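Local coordinates for protein glutathione peroxidase (Schistosoma mansoni, PDB 2WGR) that catalyses the reduction of hydrogen peroxide by glutathione, giving glutathione disulfide and water, and belongs to the glutathione peroxidases of the thioredoxin clan, at residues N38-S43 with K131-K136; F117-Q122 with S135-D140. All coordinates share one frame; numbering follows the deposited sequence.

Contact 1 of 2, residues N38-S43 with K131-K136; sequences NVACKS and KWNFSK. With POP (pyrophosphate 2-), chain B.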
ATOM      1  N   ASN A  38      -2.902  -0.534  -2.765  1.00  4.15           N
ATOM      2  CA  ASN A  38      -2.816  -0.861  -4.206  1.00  4.26           C
ATOM      3  C   ASN A  38      -3.223   0.350  -5.010  1.00  4.44           C
ATOM      4  O   ASN A  38      -4.217   0.951  -4.707  1.00  3.86           O
ATOM      5  CB  ASN A  38      -3.636  -2.102  -4.600  1.00  4.46           C
ATOM      6  CG  ASN A  38      -5.119  -1.966  -4.315  1.00  5.47           C
ATOM      7  OD1 ASN A  38      -5.537  -1.807  -3.153  1.00  6.23           O
ATOM      8  ND2 ASN A  38      -5.945  -2.011  -5.383  1.00  5.25           N
ATOM      9  N   VAL A  39      -2.422   0.704  -6.018  1.00  4.39           N
ATOM     10  CA  VAL A  39      -2.593   1.991  -6.697  1.00  5.23           C
ATOM     11  C   VAL A  39      -2.789   1.832  -8.224  1.00  5.94           C
ATOM     12  O   VAL A  39      -2.552   0.773  -8.790  1.00  5.86           O
ATOM     13  CB  VAL A  39      -1.380   2.957  -6.431  1.00  5.82           C
ATOM     14  CG1 VAL A  39      -1.230   3.278  -4.929  1.00  5.12           C
ATOM     15  CG2 VAL A  39      -0.072   2.403  -6.978  1.00  5.35           C
ATOM     16  N   ALA A  40      -3.226   2.921  -8.844  1.00  5.52           N
ATOM     17  CA  ALA A  40      -3.426   2.985 -10.297  1.00  6.90           C
ATOM     18  C   ALA A  40      -3.326   4.447 -10.689  1.00  7.51           C
ATOM     19  O   ALA A  40      -3.836   5.313  -9.956  1.00  8.16           O
ATOM     20  CB  ALA A  40      -4.781   2.467 -10.665  1.00  6.83           C
ATOM     21  N   CYS A  41      -2.723   4.714 -11.859  1.00  7.12           N
ATOM     22  CA  CYS A  41      -2.535   6.087 -12.356  1.00  8.39           C
ATOM     23  C   CYS A  41      -3.734   6.646 -13.112  1.00  8.85           C
ATOM     24  O   CYS A  41      -3.884   7.863 -13.199  1.00  8.92           O
ATOM     25  CB  CYS A  41      -1.326   6.172 -13.296  1.00  8.87           C
ATOM     26  SG  CYS A  41       0.255   5.910 -12.504  1.00 11.96           S
ATOM     27  N   LYS A  42      -4.565   5.766 -13.646  1.00  9.53           N
ATOM     28  CA  LYS A  42      -5.573   6.211 -14.645  1.00 10.77           C
ATOM     29  C   LYS A  42      -6.972   6.091 -14.089  1.00 11.24           C
ATOM     30  O   LYS A  42      -7.876   5.579 -14.753  1.00 12.18           O
ATOM     31  CB  LYS A  42      -5.418   5.421 -15.949  1.00 11.55           C
ATOM     32  CG  LYS A  42      -4.102   5.705 -16.651  1.00 13.63           C
ATOM     33  CD  LYS A  42      -4.038   5.005 -18.011  1.00 16.95           C
ATOM     34  CE  LYS A  42      -4.996   5.635 -19.007  1.00 20.64           C
ATOM     35  NZ  LYS A  42      -5.160   4.711 -20.188  0.80 21.57           N
ATOM     36  N   SER A  43      -7.151   6.537 -12.846  1.00 12.14           N
ATOM     37  CA  SER A  43      -8.479   6.474 -12.233  1.00 12.48           C
ATOM     38  C   SER A  43      -8.927   7.827 -11.703  1.00 12.61           C
ATOM     39  O   SER A  43      -8.102   8.692 -11.413  1.00 11.52           O
ATOM     40  CB  SER A  43      -8.518   5.394 -11.159  1.00 13.51           C
ATOM     41  OG  SER A  43      -8.391   5.926  -9.865  1.00 15.83           O
ATOM     42  N   LYS A 131     -11.463  -4.995  -3.550  1.00  6.86           N
ATOM     43  CA  LYS A 131     -12.666  -4.568  -4.306  1.00  7.85           C
ATOM     44  C   LYS A 131     -12.428  -3.625  -5.485  1.00  7.88           C
ATOM     45  O   LYS A 131     -13.178  -3.676  -6.482  1.00  8.31           O
ATOM     46  CB  LYS A 131     -13.744  -3.978  -3.380  1.00  7.61           C
ATOM     47  CG  LYS A 131     -14.244  -4.921  -2.284  1.00  9.65           C
ATOM     48  CD  LYS A 131     -14.788  -6.260  -2.852  1.00  9.21           C
ATOM     49  CE  LYS A 131     -15.479  -7.068  -1.730  1.00 13.31           C
ATOM     50  NZ  LYS A 131     -14.454  -7.562  -0.730  1.00 11.18           N
ATOM     51  N   TRP A 132     -11.413  -2.753  -5.378  1.00  7.02           N
ATOM     52  CA  TRP A 132     -11.129  -1.782  -6.425  1.00  7.03           C
ATOM     53  C   TRP A 132      -9.724  -1.193  -6.169  1.00  7.16           C
ATOM     54  O   TRP A 132      -9.019  -1.638  -5.251  1.00  6.22           O
ATOM     55  CB  TRP A 132     -12.226  -0.677  -6.494  1.00  7.37           C
ATOM     56  CG  TRP A 132     -12.293  -0.032  -7.831  1.00  8.16           C
ATOM     57  CD1 TRP A 132     -12.013   1.266  -8.130  1.00  8.28           C
ATOM     58  CD2 TRP A 132     -12.565  -0.687  -9.094  1.00  7.77           C
ATOM     59  NE1 TRP A 132     -12.120   1.470  -9.507  1.00  8.90           N
ATOM     60  CE2 TRP A 132     -12.454   0.293 -10.108  1.00  9.35           C
ATOM     61  CE3 TRP A 132     -12.890  -2.002  -9.454  1.00  7.89           C
ATOM     62  CZ2 TRP A 132     -12.638  -0.003 -11.459  1.00  9.62           C
ATOM     63  CZ3 TRP A 132     -13.084  -2.305 -10.806  1.00  9.75           C
ATOM     64  CH2 TRP A 132     -12.959  -1.296 -11.787  1.00  8.56           C
ATOM     65  N   ASN A 133      -9.302  -0.257  -7.016  1.00  7.15           N
ATOM     66  CA  ASN A 133      -8.064   0.500  -6.764  1.00  6.41           C
ATOM     67  C   ASN A 133      -8.124   1.220  -5.413  1.00  6.80           C
ATOM     68  O   ASN A 133      -9.205   1.640  -4.976  1.00  6.86           O
ATOM     69  CB  ASN A 133      -7.825   1.535  -7.857  1.00  7.51           C
ATOM     70  CG  ASN A 133      -7.847   0.938  -9.249  1.00  6.97           C
ATOM     71  OD1 ASN A 133      -7.089   0.018  -9.565  1.00  7.95           O
ATOM     72  ND2 ASN A 133      -8.765   1.456 -10.095  1.00  8.61           N
ATOM     73  N   PHE A 134      -6.959   1.324  -4.771  1.00  5.79           N
ATOM     74  CA  PHE A 134      -6.758   2.120  -3.561  1.00  5.71           C
ATOM     75  C   PHE A 134      -7.451   1.557  -2.309  1.00  5.09           C
ATOM     76  O   PHE A 134      -7.870   2.318  -1.445  1.00  5.89           O
ATOM     77  CB  PHE A 134      -7.092   3.615  -3.778  1.00  5.73           C
ATOM     78  CG  PHE A 134      -6.261   4.269  -4.859  1.00  5.39           C
ATOM     79  CD1 PHE A 134      -4.951   4.619  -4.607  1.00  4.15           C
ATOM     80  CD2 PHE A 134      -6.803   4.522  -6.133  1.00  6.99           C
ATOM     81  CE1 PHE A 134      -4.130   5.223  -5.609  1.00  5.49           C
ATOM     82  CE2 PHE A 134      -6.039   5.118  -7.124  1.00  5.76           C
ATOM     83  CZ  PHE A 134      -4.692   5.472  -6.878  1.00  5.19           C
ATOM     84  N   SER A 135      -7.478   0.229  -2.160  1.00  4.67           N
ATOM     85  CA  SER A 135      -7.804  -0.335  -0.857  1.00  5.17           C
ATOM     86  C   SER A 135      -6.573  -0.169   0.028  1.00  5.36           C
ATOM     87  O   SER A 135      -5.456  -0.083  -0.475  1.00  5.93           O
ATOM     88  CB  SER A 135      -8.080  -1.828  -0.991  1.00  5.80           C
ATOM     89  OG  SER A 135      -9.162  -1.985  -1.899  0.33  4.09           O
ATOM     90  N   LYS A 136      -6.778  -0.139   1.341  1.00  5.00           N
ATOM     91  CA  LYS A 136      -5.664   0.114   2.279  1.00  4.88           C
ATOM     92  C   LYS A 136      -5.634  -0.949   3.363  1.00  5.03           C
ATOM     93  O   LYS A 136      -6.677  -1.357   3.903  1.00  5.18           O
ATOM     94  CB  LYS A 136      -5.811   1.489   2.947  1.00  5.79           C
ATOM     95  CG  LYS A 136      -5.701   2.707   1.992  1.00  5.92           C
ATOM     96  CD  LYS A 136      -7.102   3.207   1.486  1.00  7.24           C
ATOM     97  CE  LYS A 136      -6.863   4.369   0.523  1.00  3.56           C
ATOM     98  NZ  LYS A 136      -8.114   4.736  -0.236  1.00  5.91           N
TER
HETATM   99  P1  POP B1170     -13.587  -4.250   1.879  0.50 10.92           P
HETATM  100  O1  POP B1170     -13.868  -5.640   1.344  0.50 10.62           O
HETATM  101  O2  POP B1170     -14.920  -3.698   2.354  0.50 10.03           O
HETATM  102  O3  POP B1170     -12.667  -4.296   3.087  0.50 11.55           O
HETATM  103  O   POP B1170     -12.934  -3.429   0.647  0.50 10.04           O
HETATM  104  P2  POP B1170     -11.463  -4.009   0.338  0.50 12.12           P
HETATM  105  O4  POP B1170     -11.067  -3.911  -1.092  0.50  5.14           O
HETATM  106  O5  POP B1170     -10.495  -3.315   1.308  0.50  8.86           O
HETATM  107  O6  POP B1170     -11.562  -5.467   0.710  0.50 12.69           O
HETATM  108  O   HOH W   1      -5.016  -0.761  -7.845  1.00  7.41           O
HETATM  109  O   HOH W   2      -4.083  -2.504  -0.444  1.00  9.91           O
HETATM  110  O   HOH W   3     -10.066   3.908  -8.707  1.00 15.29           O
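Asn38 and Phe134 lead a buried, largely polar contact at the C-terminal end of strand 33-39, where the loop ahead of strand 136-139 is fastened to the strand and to the turn that follows it. The backbones meet through Phe134 N, which donates to Asn38 O at 2.8 Å; the Asn38 N to Ser135 O bond beside it is weak. The Asn38 side chain adds the other direct bonds. With CG between the backbone N and carbonyl carbon (chi1 60°), the amide reaches along the loop and spans it: ND2 donates almost straight (173°) to Trp132 O at 3.1 Å, which lies in the amide plane, while OD1 takes a weak bond from Ser135 N. A water also accepts from ND2 and lies 2.8 Å from Asn133 OD1. The Asn38 amide is thus gripped twice at ND2 and more weakly at OD1, which probably sets its rotation.

The Phe134 ring folds back over the strand. Val39 CA sits over one face, 4.2 Å from the ring centroid, a CH-pi contact, and Val39 CG1 packs on CE1. Ala40 O approaches the rim at CZ (3.2 Å), and Ser43 OG lies at the edge in the ring plane. Thr46 and Asn49 of helix 46-60 also touch this ring. Farther out, Ala40 CB rests against Asn133 OD1, and a second water bridges Asn133 ND2 and Ser43 OG; that hydroxyl also bonds to Thr46 and to Ala45 N.

The same loop grips the ligand: Lys131 N and, in one of its two conformers, Ser135 OG (2.8 Å) donate to pyrophosphate O4. Ser43 is the active-site position by similarity, altered in this structure, in the turn between strand 33-39 and helix 46-60: the placement of the peroxidatic residue in the thioredoxin fold of glutathione peroxidases.

Contact 2 of 2, residues F117-Q122 with S135-D140; sequences FLKSRQ and SKFLVD. With POP (pyrophosphate 2-), chain B.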
ATOM      1  N   PHE A 117      -1.322 -12.881   2.131  1.00  6.07           N
ATOM      2  CA  PHE A 117      -1.143 -12.754   3.594  1.00  6.62           C
ATOM      3  C   PHE A 117      -2.066 -11.678   4.186  1.00  6.42           C
ATOM      4  O   PHE A 117      -2.849 -11.923   5.136  1.00  6.09           O
ATOM      5  CB  PHE A 117       0.340 -12.479   3.904  1.00  6.15           C
ATOM      6  CG  PHE A 117       0.605 -12.190   5.363  1.00  5.38           C
ATOM      7  CD1 PHE A 117       0.976 -10.914   5.753  1.00  6.06           C
ATOM      8  CD2 PHE A 117       0.431 -13.181   6.332  1.00  7.17           C
ATOM      9  CE1 PHE A 117       1.198 -10.604   7.106  1.00  7.65           C
ATOM     10  CE2 PHE A 117       0.651 -12.906   7.690  1.00  7.91           C
ATOM     11  CZ  PHE A 117       1.050 -11.596   8.080  1.00  6.58           C
ATOM     12  N   LEU A 118      -2.019 -10.492   3.585  1.00  6.26           N
ATOM     13  CA  LEU A 118      -2.837  -9.380   4.070  1.00  6.55           C
ATOM     14  C   LEU A 118      -4.329  -9.744   4.109  1.00  6.85           C
ATOM     15  O   LEU A 118      -5.028  -9.484   5.095  1.00  7.30           O
ATOM     16  CB  LEU A 118      -2.626  -8.144   3.183  1.00  6.47           C
ATOM     17  CG  LEU A 118      -1.231  -7.482   3.315  1.00  6.12           C
ATOM     18  CD1 LEU A 118      -1.093  -6.400   2.222  1.00  5.61           C
ATOM     19  CD2 LEU A 118      -1.012  -6.863   4.732  1.00  4.88           C
ATOM     20  N   LYS A 119      -4.808 -10.346   3.022  1.00  6.50           N
ATOM     21  CA  LYS A 119      -6.206 -10.728   2.904  1.00  8.77           C
ATOM     22  C   LYS A 119      -6.604 -11.844   3.878  1.00  8.47           C
ATOM     23  O   LYS A 119      -7.755 -11.879   4.349  1.00 10.84           O
ATOM     24  CB  LYS A 119      -6.506 -11.138   1.463  1.00  7.55           C
ATOM     25  CG  LYS A 119      -6.424  -9.979   0.465  1.00  7.99           C
ATOM     26  CD  LYS A 119      -6.872 -10.394  -0.940  1.00  9.03           C
ATOM     27  CE  LYS A 119      -6.046 -11.528  -1.535  1.00 10.52           C
ATOM     28  NZ  LYS A 119      -6.644 -11.842  -2.847  1.00  7.30           N
ATOM     29  N   SER A 120      -5.680 -12.753   4.176  0.50  9.23           N
ATOM     30  CA  SER A 120      -5.972 -13.806   5.138  0.50  9.49           C
ATOM     31  C   SER A 120      -6.181 -13.188   6.527  0.50  9.17           C
ATOM     32  O   SER A 120      -7.129 -13.540   7.243  0.50  8.94           O
ATOM     33  CB  SER A 120      -4.868 -14.859   5.155  0.50 10.29           C
ATOM     34  OG  SER A 120      -5.238 -15.959   5.967  0.50  9.81           O
ATOM     35  N   ARG A 121      -5.310 -12.242   6.876  1.00  8.50           N
ATOM     36  CA  ARG A 121      -5.297 -11.639   8.218  1.00  9.00           C
ATOM     37  C   ARG A 121      -6.382 -10.612   8.435  1.00  8.85           C
ATOM     38  O   ARG A 121      -6.843 -10.440   9.554  1.00  9.56           O
ATOM     39  CB  ARG A 121      -3.923 -10.996   8.503  1.00  8.09           C
ATOM     40  CG  ARG A 121      -2.800 -12.022   8.723  1.00  8.32           C
ATOM     41  CD  ARG A 121      -2.938 -12.819  10.025  1.00  9.41           C
ATOM     42  NE  ARG A 121      -2.814 -11.906  11.167  1.00  9.13           N
ATOM     43  CZ  ARG A 121      -1.658 -11.581  11.753  1.00  8.60           C
ATOM     44  NH1 ARG A 121      -0.528 -12.169  11.387  1.00  9.24           N
ATOM     45  NH2 ARG A 121      -1.651 -10.697  12.752  1.00 10.19           N
ATOM     46  N   GLN A 122      -6.830  -9.967   7.369  1.00  9.27           N
ATOM     47  CA  GLN A 122      -7.878  -8.962   7.478  1.00  9.52           C
ATOM     48  C   GLN A 122      -8.879  -9.227   6.375  1.00 10.11           C
ATOM     49  O   GLN A 122      -8.658  -8.844   5.232  1.00  9.80           O
ATOM     50  CB  GLN A 122      -7.298  -7.555   7.376  1.00  9.73           C
ATOM     51  CG  GLN A 122      -6.397  -7.186   8.592  1.00 10.14           C
ATOM     52  CD  GLN A 122      -7.145  -7.121   9.918  1.00 13.03           C
ATOM     53  OE1 GLN A 122      -6.571  -7.424  10.976  1.00 14.40           O
ATOM     54  NE2 GLN A 122      -8.403  -6.739   9.872  1.00 13.09           N
ATOM     55  N   SER A 135      -7.478   0.229  -2.160  1.00  4.67           N
ATOM     56  CA  SER A 135      -7.804  -0.335  -0.857  1.00  5.17           C
ATOM     57  C   SER A 135      -6.573  -0.169   0.028  1.00  5.36           C
ATOM     58  O   SER A 135      -5.456  -0.083  -0.475  1.00  5.93           O
ATOM     59  CB  SER A 135      -8.080  -1.828  -0.991  1.00  5.80           C
ATOM     60  OG  SER A 135      -9.162  -1.985  -1.899  0.33  4.09           O
ATOM     61  N   LYS A 136      -6.778  -0.139   1.341  1.00  5.00           N
ATOM     62  CA  LYS A 136      -5.664   0.114   2.279  1.00  4.88           C
ATOM     63  C   LYS A 136      -5.634  -0.949   3.363  1.00  5.03           C
ATOM     64  O   LYS A 136      -6.677  -1.357   3.903  1.00  5.18           O
ATOM     65  CB  LYS A 136      -5.811   1.489   2.947  1.00  5.79           C
ATOM     66  CG  LYS A 136      -5.701   2.707   1.992  1.00  5.92           C
ATOM     67  CD  LYS A 136      -7.102   3.207   1.486  1.00  7.24           C
ATOM     68  CE  LYS A 136      -6.863   4.369   0.523  1.00  3.56           C
ATOM     69  NZ  LYS A 136      -8.114   4.736  -0.236  1.00  5.91           N
ATOM     70  N   PHE A 137      -4.419  -1.370   3.708  1.00  5.93           N
ATOM     71  CA  PHE A 137      -4.196  -2.173   4.909  1.00  5.55           C
ATOM     72  C   PHE A 137      -3.259  -1.432   5.869  1.00  5.13           C
ATOM     73  O   PHE A 137      -2.256  -0.875   5.441  1.00  6.62           O
ATOM     74  CB  PHE A 137      -3.552  -3.536   4.605  1.00  5.32           C
ATOM     75  CG  PHE A 137      -4.447  -4.472   3.831  1.00  5.71           C
ATOM     76  CD1 PHE A 137      -5.190  -5.451   4.503  1.00  5.91           C
ATOM     77  CD2 PHE A 137      -4.538  -4.362   2.442  1.00  6.05           C
ATOM     78  CE1 PHE A 137      -6.020  -6.320   3.800  1.00  5.75           C
ATOM     79  CE2 PHE A 137      -5.384  -5.200   1.712  1.00  6.56           C
ATOM     80  CZ  PHE A 137      -6.124  -6.182   2.397  1.00  6.46           C
ATOM     81  N   LEU A 138      -3.590  -1.455   7.153  1.00  5.15           N
ATOM     82  CA  LEU A 138      -2.707  -0.887   8.179  1.00  5.40           C
ATOM     83  C   LEU A 138      -1.949  -2.016   8.901  1.00  5.61           C
ATOM     84  O   LEU A 138      -2.556  -3.025   9.314  1.00  4.75           O
ATOM     85  CB  LEU A 138      -3.556  -0.105   9.178  1.00  6.89           C
ATOM     86  CG  LEU A 138      -2.852   0.727  10.241  1.00  7.25           C
ATOM     87  CD1 LEU A 138      -1.876   1.727   9.606  1.00  9.82           C
ATOM     88  CD2 LEU A 138      -3.940   1.443  11.068  1.00  8.00           C
ATOM     89  N   VAL A 139      -0.639  -1.814   9.088  1.00  5.09           N
ATOM     90  CA  VAL A 139       0.240  -2.841   9.650  1.00  5.31           C
ATOM     91  C   VAL A 139       0.992  -2.202  10.821  1.00  6.31           C
ATOM     92  O   VAL A 139       1.558  -1.084  10.687  1.00  5.99           O
ATOM     93  CB  VAL A 139       1.219  -3.342   8.546  1.00  6.13           C
ATOM     94  CG1 VAL A 139       2.113  -4.450   9.061  1.00  7.41           C
ATOM     95  CG2 VAL A 139       0.445  -3.850   7.322  1.00  5.55           C
ATOM     96  N   ASP A 140       0.970  -2.865  11.981  1.00  6.39           N
ATOM     97  CA  ASP A 140       1.578  -2.277  13.180  1.00  5.48           C
ATOM     98  C   ASP A 140       3.114  -2.425  13.238  1.00  5.69           C
ATOM     99  O   ASP A 140       3.755  -2.937  12.278  1.00  5.57           O
ATOM    100  CB  ASP A 140       0.882  -2.805  14.465  1.00  4.82           C
ATOM    101  CG  ASP A 140       1.197  -4.292  14.786  1.00  7.48           C
ATOM    102  OD1 ASP A 140       2.168  -4.897  14.247  1.00  7.86           O
ATOM    103  OD2 ASP A 140       0.439  -4.844  15.641  1.00  9.28           O
TER
HETATM  104  P1  POP B1170     -13.587  -4.250   1.879  0.50 10.92           P
HETATM  105  O1  POP B1170     -13.868  -5.640   1.344  0.50 10.62           O
HETATM  106  O2  POP B1170     -14.920  -3.698   2.354  0.50 10.03           O
HETATM  107  O3  POP B1170     -12.667  -4.296   3.087  0.50 11.55           O
HETATM  108  O   POP B1170     -12.934  -3.429   0.647  0.50 10.04           O
HETATM  109  P2  POP B1170     -11.463  -4.009   0.338  0.50 12.12           P
HETATM  110  O4  POP B1170     -11.067  -3.911  -1.092  0.50  5.14           O
HETATM  111  O5  POP B1170     -10.495  -3.315   1.308  0.50  8.86           O
HETATM  112  O6  POP B1170     -11.562  -5.467   0.710  0.50 12.69           O
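Leu118 and Phe137 each hold CG beside the backbone N, anti to the carbonyl carbon (chi1 -70° and -67°); this swings the Phe137 ring under Leu118 CB and carries the leucine's CD1 to the ring and its CD2 toward Val139. Leu118 CB stands over the centre of the Phe137 ring, 3.9 Å from its centroid and only 9° off the normal, a well-centred CH-pi contact. Leu118 CD1 reaches the ring at Phe137 CD2 (4.0 Å), while the other methyl, Leu118 CD2, extends to Val139 CG2 at 4.2 Å.

The end of the helix follows the ring outward. Leu118 O, on the same side of the ring as its CB, comes within 3.6 Å of Phe137 CE1, although it is already bonded to Gln122 N. Gln122 O, just past the helix, lies in the ring plane at its edge, where it also accepts from Arg148 NH1. Lys119 adds only the aliphatic CG near CZ; its ammonium group is bonded to Val106 O.

Ile36 of strand 33-39 and Pro145 also touch Leu118. The axes of helix segment 117-121 and strand 136-139 pass 10.2 Å apart at 81°: an apolar helix-on-sheet packing against the central mixed sheet of the thioredoxin fold.

Read from the N terminus, the chain lays down strand 33-39 and the turn that carries the probable active-site position, then runs through helix 46-60, strand 65-71 and helix 83-94 before helix 113-121. Contact 1 closes a long loop, 87 residues between its segments, ending just as strand 136-139 begins; contact 2 closes a short one of twelve residues without helix or strand. The loop of contact 2 begins inside that of contact 1 and runs a few residues beyond it, so the two cross rather than nest. Contact 1 ties strand 33-39 to the loop entering its antiparallel neighbour, strand 136-139; contact 2 ties helix 113-121 to that strand. Ser135, shared by both, belongs to the pyrophosphate pocket.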